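Local structure of lovastatin nonaketide synthase, polyketide synthase component (Aspergillus terreus, 7CPX) at residues 1056-1061 / 1084-1089; 1966-1971 / 1990-1995; 2035-2040 / 2121-2126. The protein builds the dihydromonacolin L skeleton of lovastatin from malonyl-CoA as an iterative, homodimeric polyketide synthase that works together with the enoylreductase LovC. The protein carries 2 engineered substitutions. All coordinates share one frame; numbering follows the deposited sequence.

Contact 1. Residues 1056-1061 / 1084-1089; sequences GSMTIS and LTIEDV
M1058 and L1084 pack against each other across two antiparallel strands, and the pair illustrates how unequal the two faces of a hairpin can be. On their face the contact is close: CB of M1058 lies 4.0 Å from CB of L1084, and farther out SD of M1058 sits 4.1 Å from CD2 of L1084. The methionine sets off with CG anti to its backbone N (chi1 -177°), then bends at chi3, which leaves CE 4.1 Å from CD1 of I1086. I1060 meets L1084 at about a right angle, its CD1 3.8 Å from CD2 of L1084. L1084 N donates to M1058 O at 2.9 Å, nearly straight; the return bond from M1058 N to L1084 O is bent and weak. Whereas M1058, I1060 and L1084 are buried, S1057 and T1085 on the opposite face are partly exposed and bury little of each other. OG of S1057 bonds to R1050 instead, and T1085 packs on R2015 of the second subunit. Toward the strand end I1086 N still bonds to G1056 O at 3.3 Å, the donor well above the carbonyl plane. G1056, with positive phi, and S1057 both face A1052 in a G1 beta bulge. Strands 1040-1052 and 1016-1027 flank the hairpin, while M1058 and I1060 meet I1009, and L1084 meets A1006, on helix 995-1012, consistent with a hotdog fold's sheet packed on its central helix.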
loop_
_atom_site.group_PDB
_atom_site.type_symbol
_atom_site.label_atom_id
_atom_site.label_comp_id
_atom_site.label_asym_id
_atom_site.label_seq_id
_atom_site.Cartn_x
_atom_site.Cartn_y
_atom_site.Cartn_z
ATOM N N GLY A 1056 12.090 13.080 -18.960
ATOM C CA GLY A 1056 10.876 12.726 -19.665
ATOM C C GLY A 1056 10.471 11.280 -19.525
ATOM O O GLY A 1056 9.817 10.745 -20.423
ATOM N N SER A 1057 10.839 10.625 -18.424
ATOM C CA SER A 1057 10.557 9.207 -18.258
ATOM C C SER A 1057 10.024 8.933 -16.860
ATOM O O SER A 1057 10.242 9.705 -15.922
ATOM C CB SER A 1057 11.804 8.353 -18.519
ATOM O OG SER A 1057 12.906 8.807 -17.755
ATOM N N MET A 1058 9.298 7.827 -16.738
ATOM C CA MET A 1058 8.800 7.396 -15.437
ATOM C C MET A 1058 8.694 5.880 -15.421
ATOM O O MET A 1058 7.902 5.307 -16.172
ATOM C CB MET A 1058 7.450 8.041 -15.134
ATOM C CG MET A 1058 6.900 7.699 -13.770
ATOM S SD MET A 1058 5.426 8.645 -13.349
ATOM C CE MET A 1058 6.124 10.273 -13.084
ATOM N N THR A 1059 9.489 5.242 -14.568
ATOM C CA THR A 1059 9.488 3.793 -14.414
ATOM C C THR A 1059 8.750 3.421 -13.135
ATOM O O THR A 1059 9.094 3.903 -12.049
ATOM C CB THR A 1059 10.914 3.242 -14.381
ATOM O OG1 THR A 1059 11.633 3.699 -15.531
ATOM C CG2 THR A 1059 10.893 1.722 -14.376
ATOM N N ILE A 1060 7.749 2.553 -13.274
ATOM C CA ILE A 1060 6.821 2.228 -12.198
ATOM C C ILE A 1060 6.621 0.722 -12.117
ATOM O O ILE A 1060 5.979 0.127 -12.985
ATOM C CB ILE A 1060 5.466 2.929 -12.411
ATOM C CG1 ILE A 1060 5.667 4.390 -12.818
ATOM C CG2 ILE A 1060 4.620 2.843 -11.154
ATOM C CD1 ILE A 1060 4.377 5.111 -13.119
ATOM N N SER A 1061 7.148 0.095 -11.073
ATOM C CA SER A 1061 6.871 -1.318 -10.862
ATOM C C SER A 1061 5.450 -1.488 -10.342
ATOM O O SER A 1061 5.066 -0.887 -9.338
ATOM C CB SER A 1061 7.871 -1.915 -9.874
ATOM O OG SER A 1061 9.200 -1.764 -10.339
ATOM N N LEU A 1084 6.705 5.247 -18.776
ATOM C CA LEU A 1084 5.892 6.341 -19.278
ATOM C C LEU A 1084 6.810 7.402 -19.867
ATOM O O LEU A 1084 7.681 7.930 -19.168
ATOM C CB LEU A 1084 5.038 6.944 -18.165
ATOM C CG LEU A 1084 3.878 6.140 -17.578
ATOM C CD1 LEU A 1084 4.298 4.735 -17.203
ATOM C CD2 LEU A 1084 3.341 6.868 -16.359
ATOM N N THR A 1085 6.625 7.689 -21.152
ATOM C CA THR A 1085 7.201 8.870 -21.777
ATOM C C THR A 1085 6.194 9.998 -21.612
ATOM O O THR A 1085 5.077 9.915 -22.136
ATOM C CB THR A 1085 7.507 8.618 -23.252
ATOM O OG1 THR A 1085 8.404 7.507 -23.374
ATOM C CG2 THR A 1085 8.136 9.848 -23.893
ATOM N N ILE A 1086 6.590 11.045 -20.887
ATOM C CA ILE A 1086 5.660 12.017 -20.334
ATOM C C ILE A 1086 6.060 13.426 -20.744
ATOM O O ILE A 1086 7.181 13.683 -21.189
ATOM C CB ILE A 1086 5.593 11.921 -18.796
ATOM C CG1 ILE A 1086 7.008 11.822 -18.216
ATOM C CG2 ILE A 1086 4.762 10.731 -18.381
ATOM C CD1 ILE A 1086 7.063 11.895 -16.709
ATOM N N GLU A 1087 5.112 14.344 -20.581
ATOM C CA GLU A 1087 5.332 15.769 -20.761
ATOM C C GLU A 1087 4.613 16.517 -19.647
ATOM O O GLU A 1087 3.749 15.970 -18.957
ATOM C CB GLU A 1087 4.847 16.246 -22.137
ATOM C CG GLU A 1087 3.354 16.083 -22.366
ATOM C CD GLU A 1087 2.918 16.596 -23.724
ATOM O OE1 GLU A 1087 3.787 17.069 -24.487
ATOM O OE2 GLU A 1087 1.711 16.526 -24.030
ATOM N N ASP A 1088 4.978 17.789 -19.475
ATOM C CA ASP A 1088 4.456 18.567 -18.358
ATOM C C ASP A 1088 2.950 18.777 -18.439
ATOM O O ASP A 1088 2.333 19.129 -17.427
ATOM C CB ASP A 1088 5.159 19.924 -18.290
ATOM C CG ASP A 1088 4.982 20.738 -19.558
ATOM O OD1 ASP A 1088 4.373 20.223 -20.519
ATOM O OD2 ASP A 1088 5.450 21.896 -19.593
ATOM N N VAL A 1089 2.344 18.577 -19.604
ATOM C CA VAL A 1089 0.911 18.792 -19.757
ATOM C C VAL A 1089 0.156 17.782 -18.903
ATOM O O VAL A 1089 -0.735 18.145 -18.136
ATOM C CB VAL A 1089 0.476 18.697 -21.234
ATOM C CG1 VAL A 1089 -1.019 18.963 -21.370
ATOM C CG2 VAL A 1089 1.268 19.672 -22.100
#

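Contact 2. Residues 1966-1971 / 1990-1995; sequences LVLNPP and HLATTS
H1990 meets L1966 partway along a parallel strand pair, and the segment 1990-1995 shows how such a pair gives way to loop. The carbonyl O of H1990 accepts V1967 N at 2.9 Å, while CD1 of L1966 lies against CB of H1990, the two side chains crossing at about a right angle; the imidazole NE2 turns to Q1988. L1991 follows on the other face, where its CD2 stands 4.4 Å from CB of V1967 and 4.3 Å from CG of P1970, loosely packed on both. Next, A1992 returns to the first face. Its N donates to V1967 O at 2.9 Å, and its small CB takes CD1 of L1966 at 4.0 Å and CD1 of L1968 at 3.8 Å. Both leucines carry CG anti to the backbone N (chi1 175° and 174°), which directs their side chains to strand 1988-1993, where CD1 of each reaches the alanine methyl. T1993 sits beside N1969 without a bond between their side chains; its OG1 receives a weak bond from S1995 N. At T1994 the two branches part: CG2 lies 4.1 Å from CD1 of L1968, and OG1 lies near the amide of N1969, whose ND2 is held by S2036 OG. P1971, at the N-cap position, opens helix 1972-1985, which links the two strands. Strand, helix and adjacent parallel strand make a beta-alpha-beta crossover in a five-stranded parallel sheet of 3-2-1-4-5 order, a Rossmann-like arrangement probably belonging to an enoylreductase-like domain.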
loop_
_atom_site.group_PDB
_atom_site.type_symbol
_atom_site.label_atom_id
_atom_site.label_comp_id
_atom_site.label_asym_id
_atom_site.label_seq_id
_atom_site.Cartn_x
_atom_site.Cartn_y
_atom_site.Cartn_z
ATOM N N LEU A 1966 42.221 -7.009 -16.983
ATOM C CA LEU A 1966 41.869 -7.629 -15.714
ATOM C C LEU A 1966 40.767 -8.648 -15.950
ATOM O O LEU A 1966 39.790 -8.357 -16.645
ATOM C CB LEU A 1966 41.408 -6.579 -14.700
ATOM C CG LEU A 1966 40.898 -7.109 -13.356
ATOM C CD1 LEU A 1966 41.995 -7.846 -12.612
ATOM C CD2 LEU A 1966 40.351 -5.973 -12.510
ATOM N N VAL A 1967 40.928 -9.836 -15.374
ATOM C CA VAL A 1967 39.945 -10.909 -15.466
ATOM C C VAL A 1967 39.441 -11.187 -14.059
ATOM O O VAL A 1967 40.237 -11.464 -13.152
ATOM C CB VAL A 1967 40.538 -12.177 -16.098
ATOM C CG1 VAL A 1967 39.453 -13.218 -16.304
ATOM C CG2 VAL A 1967 41.220 -11.844 -17.411
ATOM N N LEU A 1968 38.124 -11.137 -13.885
ATOM C CA LEU A 1968 37.499 -11.193 -12.572
ATOM C C LEU A 1968 36.922 -12.580 -12.317
ATOM O O LEU A 1968 36.185 -13.117 -13.150
ATOM C CB LEU A 1968 36.399 -10.138 -12.454
ATOM C CG LEU A 1968 35.561 -10.174 -11.173
ATOM C CD1 LEU A 1968 36.447 -10.086 -9.942
ATOM C CD2 LEU A 1968 34.541 -9.050 -11.176
ATOM N N ASN A 1969 37.264 -13.144 -11.163
ATOM C CA ASN A 1969 36.758 -14.436 -10.716
ATOM C C ASN A 1969 36.790 -15.499 -11.821
ATOM O O ASN A 1969 35.763 -16.105 -12.133
ATOM C CB ASN A 1969 35.347 -14.289 -10.166
ATOM C CG ASN A 1969 34.868 -15.536 -9.452
ATOM O OD1 ASN A 1969 35.668 -16.383 -9.055
ATOM N ND2 ASN A 1969 33.558 -15.655 -9.282
ATOM N N PRO A 1970 37.947 -15.742 -12.429
ATOM C CA PRO A 1970 38.062 -16.852 -13.367
ATOM C C PRO A 1970 38.324 -18.151 -12.630
ATOM O O PRO A 1970 38.794 -18.137 -11.482
ATOM C CB PRO A 1970 39.261 -16.449 -14.232
ATOM C CG PRO A 1970 40.131 -15.704 -13.289
ATOM C CD PRO A 1970 39.201 -14.972 -12.349
ATOM N N PRO A 1971 38.033 -19.295 -13.246
ATOM C CA PRO A 1971 38.429 -20.568 -12.637
ATOM C C PRO A 1971 39.933 -20.620 -12.409
ATOM O O PRO A 1971 40.720 -20.077 -13.185
ATOM C CB PRO A 1971 37.979 -21.609 -13.667
ATOM C CG PRO A 1971 36.846 -20.964 -14.378
ATOM C CD PRO A 1971 37.123 -19.486 -14.388
ATOM N N HIS A 1990 45.868 -9.447 -15.291
ATOM C CA HIS A 1990 45.691 -9.465 -13.848
ATOM C C HIS A 1990 44.513 -10.365 -13.508
ATOM O O HIS A 1990 43.524 -10.409 -14.244
ATOM C CB HIS A 1990 45.448 -8.057 -13.301
ATOM C CG HIS A 1990 46.551 -7.092 -13.604
ATOM N ND1 HIS A 1990 47.703 -7.019 -12.854
ATOM C CD2 HIS A 1990 46.674 -6.157 -14.576
ATOM C CE1 HIS A 1990 48.491 -6.083 -13.350
ATOM N NE2 HIS A 1990 47.891 -5.544 -14.395
ATOM N N LEU A 1991 44.632 -11.096 -12.405
ATOM C CA LEU A 1991 43.593 -12.006 -11.947
ATOM C C LEU A 1991 42.983 -11.472 -10.662
ATOM O O LEU A 1991 43.707 -11.115 -9.726
ATOM C CB LEU A 1991 44.152 -13.409 -11.711
ATOM C CG LEU A 1991 44.846 -14.091 -12.889
ATOM C CD1 LEU A 1991 45.193 -15.522 -12.523
ATOM C CD2 LEU A 1991 43.977 -14.052 -14.133
ATOM N N ALA A 1992 41.655 -11.419 -10.618
ATOM C CA ALA A 1992 40.917 -11.041 -9.424
ATOM C C ALA A 1992 39.924 -12.145 -9.099
ATOM O O ALA A 1992 39.213 -12.623 -9.988
ATOM C CB ALA A 1992 40.190 -9.710 -9.621
ATOM N N THR A 1993 39.887 -12.555 -7.836
ATOM C CA THR A 1993 38.994 -13.612 -7.386
ATOM C C THR A 1993 38.217 -13.140 -6.169
ATOM O O THR A 1993 38.773 -12.489 -5.279
ATOM C CB THR A 1993 39.765 -14.895 -7.044
ATOM O OG1 THR A 1993 38.842 -15.920 -6.658
ATOM C CG2 THR A 1993 40.745 -14.647 -5.908
ATOM N N THR A 1994 36.929 -13.469 -6.137
ATOM C CA THR A 1994 36.055 -13.132 -5.024
ATOM C C THR A 1994 35.914 -14.276 -4.029
ATOM O O THR A 1994 35.129 -14.169 -3.081
ATOM C CB THR A 1994 34.675 -12.724 -5.543
ATOM O OG1 THR A 1994 34.089 -13.816 -6.263
ATOM C CG2 THR A 1994 34.790 -11.522 -6.460
ATOM N N SER A 1995 36.648 -15.366 -4.225
ATOM C CA SER A 1995 36.583 -16.508 -3.324
ATOM C C SER A 1995 37.012 -16.112 -1.915
ATOM O O SER A 1995 38.074 -15.521 -1.722
ATOM C CB SER A 1995 37.467 -17.642 -3.843
ATOM O OG SER A 1995 37.406 -18.769 -2.986
#

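Contact 3. Residues 2035-2040 / 2121-2126; sequences LSADQS and TRPDLS
A2037 points its CB at the segment 2121-2126, and its methyl packs against both P2123 and L2125, which lie side by side. CG of P2123 is 3.8 Å from CB of A2037, and CG of L2125 is 4.3 Å from the same methyl. P2123 turns its CG and CD edge to the alanine, with CD of P2123 3.9 Å from A2037 O. L2125 likewise points across; with its CG beside the backbone N (chi1 -49°) it brings CD1 to 3.7 Å from L2035 O. At the exposed edge Q2039 runs out extended beyond CG, and its NE2 passes near T2121 O at 3.7 Å, too far to count as a hydrogen bond. D2038 faces the other way and serves its own segment: OD1 accepts S2040 N at 3.1 Å, a capping bond ahead of helix 2041-2051, and OD2 accepts S2040 OG at 2.8 Å, both donors lying above the carboxylate plane. S2036 OG donates to D2038 O. R2122 reaches E1054 O of the second subunit. With no hydrogen bond between them, the segments are joined mainly by apolar contact, while polar groups such as those of D2038, S2036 and R2122 bond within their own loop or elsewhere in the dimer.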
loop_
_atom_site.group_PDB
_atom_site.type_symbol
_atom_site.label_atom_id
_atom_site.label_comp_id
_atom_site.label_asym_id
_atom_site.label_seq_id
_atom_site.Cartn_x
_atom_site.Cartn_y
_atom_site.Cartn_z
ATOM N N LEU A 2035 34.388 -13.207 -15.743
ATOM C CA LEU A 2035 34.059 -14.616 -15.898
ATOM C C LEU A 2035 33.345 -15.175 -14.678
ATOM O O LEU A 2035 33.187 -16.395 -14.569
ATOM C CB LEU A 2035 35.325 -15.427 -16.179
ATOM C CG LEU A 2035 36.171 -14.946 -17.360
ATOM C CD1 LEU A 2035 37.291 -15.930 -17.647
ATOM C CD2 LEU A 2035 35.313 -14.739 -18.596
ATOM N N SER A 2036 32.914 -14.313 -13.760
ATOM C CA SER A 2036 32.212 -14.761 -12.567
ATOM C C SER A 2036 30.895 -15.418 -12.955
ATOM O O SER A 2036 29.950 -14.736 -13.363
ATOM C CB SER A 2036 31.961 -13.589 -11.618
ATOM O OG SER A 2036 31.350 -14.027 -10.418
ATOM N N ALA A 2037 30.826 -16.744 -12.831
ATOM C CA ALA A 2037 29.585 -17.442 -13.141
ATOM C C ALA A 2037 28.457 -16.972 -12.234
ATOM O O ALA A 2037 27.330 -16.754 -12.693
ATOM C CB ALA A 2037 29.788 -18.950 -13.011
ATOM N N ASP A 2038 28.743 -16.810 -10.946
ATOM C CA ASP A 2038 27.756 -16.263 -10.026
ATOM C C ASP A 2038 27.514 -14.794 -10.349
ATOM O O ASP A 2038 28.461 -14.016 -10.504
ATOM C CB ASP A 2038 28.232 -16.421 -8.583
ATOM C CG ASP A 2038 27.199 -15.960 -7.574
ATOM O OD1 ASP A 2038 26.082 -15.587 -7.989
ATOM O OD2 ASP A 2038 27.505 -15.970 -6.362
ATOM N N GLN A 2039 26.241 -14.415 -10.450
ATOM C CA GLN A 2039 25.887 -13.045 -10.796
ATOM C C GLN A 2039 26.076 -12.078 -9.636
ATOM O O GLN A 2039 25.938 -10.866 -9.835
ATOM C CB GLN A 2039 24.438 -12.995 -11.282
ATOM C CG GLN A 2039 24.155 -13.929 -12.449
ATOM C CD GLN A 2039 22.701 -13.910 -12.873
ATOM O OE1 GLN A 2039 21.917 -13.081 -12.411
ATOM N NE2 GLN A 2039 22.331 -14.830 -13.756
ATOM N N SER A 2040 26.389 -12.579 -8.438
ATOM C CA SER A 2040 26.575 -11.695 -7.291
ATOM C C SER A 2040 27.666 -10.667 -7.559
ATOM O O SER A 2040 27.554 -9.508 -7.142
ATOM C CB SER A 2040 26.912 -12.519 -6.049
ATOM O OG SER A 2040 28.092 -13.277 -6.249
ATOM N N THR A 2121 21.308 -20.391 -14.981
ATOM C CA THR A 2121 21.656 -19.148 -14.304
ATOM C C THR A 2121 22.908 -19.296 -13.451
ATOM O O THR A 2121 23.596 -18.299 -13.202
ATOM C CB THR A 2121 20.491 -18.672 -13.436
ATOM O OG1 THR A 2121 20.233 -19.633 -12.406
ATOM C CG2 THR A 2121 19.238 -18.489 -14.280
ATOM N N ARG A 2122 23.219 -20.510 -13.004
ATOM C CA ARG A 2122 24.444 -20.774 -12.263
ATOM C C ARG A 2122 25.356 -21.668 -13.092
ATOM O O ARG A 2122 25.537 -22.846 -12.757
ATOM C CB ARG A 2122 24.148 -21.446 -10.922
ATOM C CG ARG A 2122 23.479 -20.560 -9.890
ATOM C CD ARG A 2122 23.422 -21.273 -8.549
ATOM N NE ARG A 2122 22.694 -20.518 -7.536
ATOM C CZ ARG A 2122 21.378 -20.550 -7.377
ATOM N NH1 ARG A 2122 20.600 -21.260 -8.178
ATOM N NH2 ARG A 2122 20.829 -19.852 -6.387
ATOM N N PRO A 2123 25.943 -21.161 -14.173
ATOM C CA PRO A 2123 26.855 -21.996 -14.960
ATOM C C PRO A 2123 28.042 -22.430 -14.117
ATOM O O PRO A 2123 28.565 -21.665 -13.305
ATOM C CB PRO A 2123 27.274 -21.080 -16.113
ATOM C CG PRO A 2123 27.086 -19.703 -15.593
ATOM C CD PRO A 2123 25.927 -19.765 -14.641
ATOM N N ASP A 2124 28.463 -23.674 -14.310
ATOM C CA ASP A 2124 29.599 -24.237 -13.589
ATOM C C ASP A 2124 30.735 -24.380 -14.597
ATOM O O ASP A 2124 30.917 -25.434 -15.209
ATOM C CB ASP A 2124 29.239 -25.570 -12.942
ATOM C CG ASP A 2124 30.207 -25.965 -11.845
ATOM O OD1 ASP A 2124 31.399 -25.603 -11.946
ATOM O OD2 ASP A 2124 29.779 -26.634 -10.883
ATOM N N LEU A 2125 31.496 -23.305 -14.769
ATOM C CA LEU A 2125 32.607 -23.325 -15.704
ATOM C C LEU A 2125 33.671 -24.309 -15.232
ATOM O O LEU A 2125 33.822 -24.569 -14.035
ATOM C CB LEU A 2125 33.202 -21.926 -15.856
ATOM C CG LEU A 2125 32.182 -20.814 -16.118
ATOM C CD1 LEU A 2125 32.882 -19.514 -16.479
ATOM C CD2 LEU A 2125 31.203 -21.219 -17.209
ATOM N N SER A 2126 34.406 -24.865 -16.192
ATOM C CA SER A 2126 35.369 -25.936 -15.954
ATOM C C SER A 2126 34.697 -27.217 -15.480
ATOM O O SER A 2126 35.346 -28.068 -14.864
ATOM C CB SER A 2126 36.445 -25.507 -14.948
ATOM O OG SER A 2126 37.127 -24.350 -15.399
#

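How the contacts relate
Contact 1 comes first along the chain, in the dehydratase domain; contacts 2 and 3 follow in series, far downstream. Within one subunit contact 1 stands apart, its centre about 40 Å from that of contact 2 and 36 Å from that of contact 3. Contacts 2 and 3 have centres about 12 Å apart and touch, because strand 2031-2034, beside strand 1964-1968 in the parallel sheet, leads into the loop 2035-2040; L1968 O probably bonds L2035 N, and P1971 packs on S2126. Across the dimer the two regions do come together: R2122 packs on G1056 of the second subunit, so the dehydratase hairpin of one chain meets the loop 2121-2126 of the other.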